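Side-chain contacts in cell division control protein 73 (Saccharomyces cerevisiae, PDB 3V46), which serves in the PAF1 complex during transcription initiation, elongation and histone modification, this chain being the protein's Ras-like C-terminal domain, which promotes association of the complex with chromatin: residues A[154-157]-A[158-162]; A[109-112]-A[113-117]. All blocks are in the same frame, centred on the assembly; numbering follows the deposited sequence.

Contact 1 of 2, residues A[154-157]-A[158-162]; sequences RYFW and HSLEK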
loop_
_atom_site.group_PDB
_atom_site.type_symbol
_atom_site.label_atom_id
_atom_site.label_comp_id
_atom_site.label_asym_id
_atom_site.label_seq_id
_atom_site.Cartn_x
_atom_site.Cartn_y
_atom_site.Cartn_z
ATOM N N ARG A 154 13.061 3.089 1.364
ATOM C CA ARG A 154 13.882 2.564 0.284
ATOM C C ARG A 154 13.541 1.094 0.087
ATOM O O ARG A 154 13.369 0.621 -1.041
ATOM C CB ARG A 154 15.377 2.732 0.590
ATOM C CG ARG A 154 16.276 2.113 -0.452
ATOM C CD ARG A 154 17.756 2.259 -0.094
ATOM N NE ARG A 154 18.170 3.659 0.008
ATOM C CZ ARG A 154 18.491 4.278 1.143
ATOM N NH1 ARG A 154 18.463 3.629 2.304
ATOM N NH2 ARG A 154 18.852 5.554 1.117
ATOM N N TYR A 155 13.419 0.378 1.192
ATOM C CA TYR A 155 13.090 -1.035 1.128
ATOM C C TYR A 155 11.693 -1.251 0.563
ATOM O O TYR A 155 11.458 -2.178 -0.208
ATOM C CB TYR A 155 13.192 -1.682 2.504
ATOM C CG TYR A 155 12.686 -3.094 2.457
ATOM C CD1 TYR A 155 13.463 -4.115 1.941
ATOM C CD2 TYR A 155 11.402 -3.392 2.862
ATOM C CE1 TYR A 155 12.981 -5.403 1.867
ATOM C CE2 TYR A 155 10.913 -4.662 2.792
ATOM C CZ TYR A 155 11.703 -5.672 2.294
ATOM O OH TYR A 155 11.206 -6.958 2.220
ATOM N N PHE A 156 10.754 -0.390 0.932
ATOM C CA PHE A 156 9.411 -0.533 0.410
ATOM C C PHE A 156 9.422 -0.386 -1.099
ATOM O O PHE A 156 8.830 -1.189 -1.810
ATOM C CB PHE A 156 8.440 0.484 0.994
ATOM C CG PHE A 156 7.121 0.475 0.295
ATOM C CD1 PHE A 156 6.163 -0.467 0.638
ATOM C CD2 PHE A 156 6.854 1.357 -0.750
ATOM C CE1 PHE A 156 4.964 -0.525 -0.016
ATOM C CE2 PHE A 156 5.637 1.309 -1.410
ATOM C CZ PHE A 156 4.686 0.365 -1.037
ATOM N N TRP A 157 10.077 0.657 -1.597
ATOM C CA TRP A 157 10.096 0.865 -3.035
ATOM C C TRP A 157 10.796 -0.273 -3.760
ATOM O O TRP A 157 10.382 -0.642 -4.856
ATOM C CB TRP A 157 10.742 2.201 -3.389
ATOM C CG TRP A 157 9.862 3.397 -3.211
ATOM C CD1 TRP A 157 10.100 4.465 -2.402
ATOM C CD2 TRP A 157 8.624 3.668 -3.876
ATOM N NE1 TRP A 157 9.096 5.391 -2.530
ATOM C CE2 TRP A 157 8.180 4.928 -3.434
ATOM C CE3 TRP A 157 7.860 2.978 -4.821
ATOM C CZ2 TRP A 157 6.995 5.503 -3.888
ATOM C CZ3 TRP A 157 6.687 3.554 -5.274
ATOM C CH2 TRP A 157 6.268 4.806 -4.812
ATOM N N HIS A 158 11.859 -0.821 -3.166
ATOM C CA HIS A 158 12.554 -1.970 -3.742
ATOM C C HIS A 158 11.620 -3.181 -3.802
ATOM O O HIS A 158 11.579 -3.890 -4.807
ATOM C CB HIS A 158 13.828 -2.275 -2.928
ATOM C CG HIS A 158 14.456 -3.599 -3.229
ATOM N ND1 HIS A 158 15.418 -3.764 -4.201
ATOM C CD2 HIS A 158 14.278 -4.819 -2.666
ATOM C CE1 HIS A 158 15.799 -5.029 -4.234
ATOM N NE2 HIS A 158 15.124 -5.691 -3.311
ATOM N N SER A 159 10.852 -3.389 -2.730
ATOM C CA SER A 159 9.889 -4.483 -2.637
ATOM C C SER A 159 8.835 -4.341 -3.722
ATOM O O SER A 159 8.477 -5.305 -4.399
ATOM C CB SER A 159 9.219 -4.478 -1.256
ATOM O OG SER A 159 8.165 -5.421 -1.184
ATOM N N LEU A 160 8.348 -3.121 -3.906
ATOM C CA LEU A 160 7.317 -2.882 -4.901
ATOM C C LEU A 160 7.886 -2.982 -6.326
ATOM O O LEU A 160 7.236 -3.499 -7.225
ATOM C CB LEU A 160 6.672 -1.522 -4.657
ATOM C CG LEU A 160 5.468 -1.204 -5.533
ATOM C CD1 LEU A 160 4.394 -2.284 -5.419
ATOM C CD2 LEU A 160 4.903 0.151 -5.156
ATOM N N GLU A 161 9.115 -2.512 -6.526
ATOM C CA GLU A 161 9.774 -2.615 -7.823
ATOM C C GLU A 161 9.851 -4.073 -8.270
ATOM O O GLU A 161 9.551 -4.398 -9.414
ATOM C CB GLU A 161 11.181 -2.017 -7.742
ATOM C CG GLU A 161 11.940 -2.022 -9.038
ATOM C CD GLU A 161 13.325 -1.449 -8.874
ATOM O OE1 GLU A 161 14.034 -1.861 -7.927
ATOM O OE2 GLU A 161 13.700 -0.577 -9.675
ATOM N N LYS A 162 10.248 -4.943 -7.349
ATOM C CA LYS A 162 10.367 -6.371 -7.605
ATOM C C LYS A 162 9.013 -6.946 -8.001
ATOM O O LYS A 162 8.903 -7.762 -8.930
ATOM C CB LYS A 162 10.883 -7.047 -6.338
ATOM C CG LYS A 162 11.064 -8.551 -6.417
ATOM C CD LYS A 162 11.640 -9.092 -5.108
ATOM C CE LYS A 162 12.797 -8.223 -4.601
ATOM N NZ LYS A 162 13.331 -8.690 -3.289
#
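Glu161 N donates to Trp157 O at 2.8 Å, the shortest of the hydrogen bonds that join 154-157 to 158-162, with an N-H...O angle of 155°. It is one of four successive i to i+4 backbone bonds, the others running from His158, Ser159 and Leu160 back to Arg154, Tyr155 and Phe156. On this regular frame the side chains sort by face. The apolar face is carried by one methyl of Leu160: CD2 sits 3.8 Å from Trp157 CZ3 and 4.0 Å from Phe156 CE2, so a single branch touches two aromatic rings, lying alongside both and pointing the same way. The rings reach it by different torsions. Phe156 holds CG anti to its backbone N (chi1 171°), whereas Trp157 swings CG anti to its carbonyl carbon (chi1 -79°); Phe156 CD2 thereby comes over one face of the indole, 4.2 Å above its plane and toward the rim. The buried indole N-H is satisfied by Leu36 O, and Lys59 makes a cation-pi contact with the same ring. Ser159 CB lies 4.4 Å from Tyr155 CE2, and both hydroxyls point to strand residues: Ser159 OG bonds Tyr118 OH, Tyr155 OH bonds Glu137. Glu161 is a buried carboxylate that accepts from Arg63 N. On the exposed side Lys162 NZ gives a weak bond to His158 NE2 at 3.5 Å. With Phe156, Trp157, Ser159 and Leu160 inward and Arg154, His158 and Lys162 outward, this is an amphipathic alpha-helix packed on the sheet of an alpha/beta domain, here the C-terminal helix of a Ras-like fold.

Contact 2 of 2, residues A[109-112]-A[113-117]; sequences QELF and QRCKG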
loop_
_atom_site.group_PDB
_atom_site.type_symbol
_atom_site.label_atom_id
_atom_site.label_comp_id
_atom_site.label_asym_id
_atom_site.label_seq_id
_atom_site.Cartn_x
_atom_site.Cartn_y
_atom_site.Cartn_z
ATOM N N GLN A 109 -6.571 -15.485 1.152
ATOM C CA GLN A 109 -5.723 -16.496 0.537
ATOM C C GLN A 109 -5.589 -16.282 -0.973
ATOM O O GLN A 109 -4.473 -16.247 -1.490
ATOM C CB GLN A 109 -6.231 -17.909 0.847
ATOM C CG GLN A 109 -5.374 -19.008 0.234
ATOM C CD GLN A 109 -5.502 -20.332 0.960
ATOM O OE1 GLN A 109 -6.580 -20.693 1.435
ATOM N NE2 GLN A 109 -4.394 -21.062 1.058
ATOM N N GLU A 110 -6.704 -16.128 -1.686
ATOM C CA GLU A 110 -6.624 -15.894 -3.125
ATOM C C GLU A 110 -6.057 -14.513 -3.426
ATOM O O GLU A 110 -5.195 -14.363 -4.287
ATOM C CB GLU A 110 -7.982 -16.047 -3.819
ATOM C CG GLU A 110 -7.897 -15.800 -5.332
ATOM C CD GLU A 110 -9.191 -16.112 -6.076
ATOM O OE1 GLU A 110 -10.265 -16.041 -5.447
ATOM O OE2 GLU A 110 -9.130 -16.420 -7.290
ATOM N N LEU A 111 -6.541 -13.504 -2.707
ATOM C CA LEU A 111 -6.138 -12.132 -2.953
ATOM C C LEU A 111 -4.624 -11.964 -2.847
ATOM O O LEU A 111 -4.005 -11.359 -3.719
ATOM C CB LEU A 111 -6.841 -11.195 -1.962
ATOM C CG LEU A 111 -6.500 -9.712 -2.064
ATOM C CD1 LEU A 111 -6.935 -9.159 -3.410
ATOM C CD2 LEU A 111 -7.160 -8.949 -0.925
ATOM N N PHE A 112 -4.022 -12.481 -1.780
ATOM C CA PHE A 112 -2.598 -12.236 -1.545
ATOM C C PHE A 112 -1.689 -13.218 -2.271
ATOM O O PHE A 112 -0.464 -13.097 -2.223
ATOM C CB PHE A 112 -2.308 -12.176 -0.047
ATOM C CG PHE A 112 -2.988 -11.017 0.630
ATOM C CD1 PHE A 112 -2.872 -9.739 0.114
ATOM C CD2 PHE A 112 -3.782 -11.210 1.750
ATOM C CE1 PHE A 112 -3.518 -8.682 0.709
ATOM C CE2 PHE A 112 -4.425 -10.157 2.346
ATOM C CZ PHE A 112 -4.293 -8.886 1.822
ATOM N N GLN A 113 -2.297 -14.161 -2.980
ATOM C CA GLN A 113 -1.557 -15.006 -3.893
ATOM C C GLN A 113 -1.290 -14.257 -5.194
ATOM O O GLN A 113 -0.330 -14.550 -5.901
ATOM C CB GLN A 113 -2.326 -16.293 -4.178
ATOM C CG GLN A 113 -2.072 -17.393 -3.172
ATOM C CD GLN A 113 -2.688 -18.714 -3.586
ATOM O OE1 GLN A 113 -3.853 -18.992 -3.293
ATOM N NE2 GLN A 113 -1.904 -19.543 -4.270
ATOM N N ARG A 114 -2.134 -13.282 -5.513
ATOM C CA ARG A 114 -2.002 -12.600 -6.790
ATOM C C ARG A 114 -1.793 -11.089 -6.698
ATOM O O ARG A 114 -1.449 -10.467 -7.706
ATOM C CB ARG A 114 -3.201 -12.924 -7.682
ATOM C CG ARG A 114 -4.530 -12.470 -7.142
ATOM C CD ARG A 114 -5.645 -12.976 -8.040
ATOM N NE ARG A 114 -5.492 -12.458 -9.394
ATOM C CZ ARG A 114 -5.849 -13.102 -10.502
ATOM N NH1 ARG A 114 -6.395 -14.310 -10.443
ATOM N NH2 ARG A 114 -5.661 -12.524 -11.676
ATOM N N CYS A 115 -1.984 -10.508 -5.507
ATOM C CA CYS A 115 -1.696 -9.095 -5.258
ATOM C C CYS A 115 -0.783 -9.027 -4.042
ATOM O O CYS A 115 -1.005 -9.714 -3.049
ATOM C CB CYS A 115 -2.960 -8.255 -4.957
ATOM S SG CYS A 115 -4.261 -8.190 -6.238
ATOM N N LYS A 116 0.230 -8.181 -4.111
ATOM C CA LYS A 116 1.152 -7.996 -3.005
ATOM C C LYS A 116 0.485 -7.259 -1.855
ATOM O O LYS A 116 -0.069 -6.181 -2.035
ATOM C CB LYS A 116 2.368 -7.218 -3.497
ATOM C CG LYS A 116 3.331 -6.848 -2.418
ATOM C CD LYS A 116 4.265 -7.972 -2.141
ATOM C CE LYS A 116 5.305 -7.575 -1.116
ATOM N NZ LYS A 116 6.153 -8.730 -0.771
ATOM N N GLY A 117 0.524 -7.857 -0.671
ATOM C CA GLY A 117 -0.024 -7.245 0.522
ATOM C C GLY A 117 1.041 -6.771 1.500
ATOM O O GLY A 117 2.118 -7.368 1.614
HETATM O O HOH W 1 -6.709 -16.333 -8.285
HETATM O O HOH W 2 1.403 -10.616 -0.682
#
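Leu111 O receives two backbone donors as the helix runs out: Cys115 N at 2.8 Å, nearly along the C=O axis, and Arg114 N at 3.2 Å, from above the carbonyl plane. The pairing thus mixes i+4 with i+3 spacing, and Gln113 N likewise turns to Glu110 O, keeping only a weak bond to Gln109 O. Among the side chains, Leu111 CD1 meets Cys115 SG at 4.0 Å on the buried side. Cys115 O lies at the edge of the Phe112 ring, in its plane, 3.7 Å from CD1, while Phe112 CE1 lies 3.8 Å from Gly117 CA. The same carbonyl takes a CA-H...O contact from Phe112 CA. Arg114 holds CG between its backbone N and carbonyl carbon (chi1 62°), which lays CG 3.5 Å from Glu110 O. On the exposed side, a water joins the two side chains, donating to Glu110 OE2 at 2.6 Å and accepting from Arg114 NH1 at 3.0 Å, at the edge of the guanidinium. Helix 108-114 passes through Cys115 into strand 116-122 within a beta-alpha-beta unit that starts from strand 88-92; Leu111 and Cys115 pack on Ile91 of that strand, Phe100 meets the Phe112 ring edge-to-face, and Gly117 pairs with Glu137 of the neighbouring strand 136-141.

How the contacts relate
Followed from the N terminus, the chain reaches contact 2 first and completes it before contact 1 begins, so the two stand in series, neither nested nor crossed. Both are local: contact 2 closes the turn from helix 108-114 into strand 116-122, whereas contact 1 spans consecutive turns of helix 149-166 without closing a loop. Between them the chain runs through the rest of strand 116-122, helix 129-133 and edge strand 136-141. Their centres lie about 17 Å apart, yet they touch where Lys116 CE packs 3.6 Å from Ser159 OG. Glu137 lies at this junction, paired with Lys116 by a salt bridge and with Ser159 by a weak hydrogen bond, which ties the C-terminal helix to two neighbouring parallel strands.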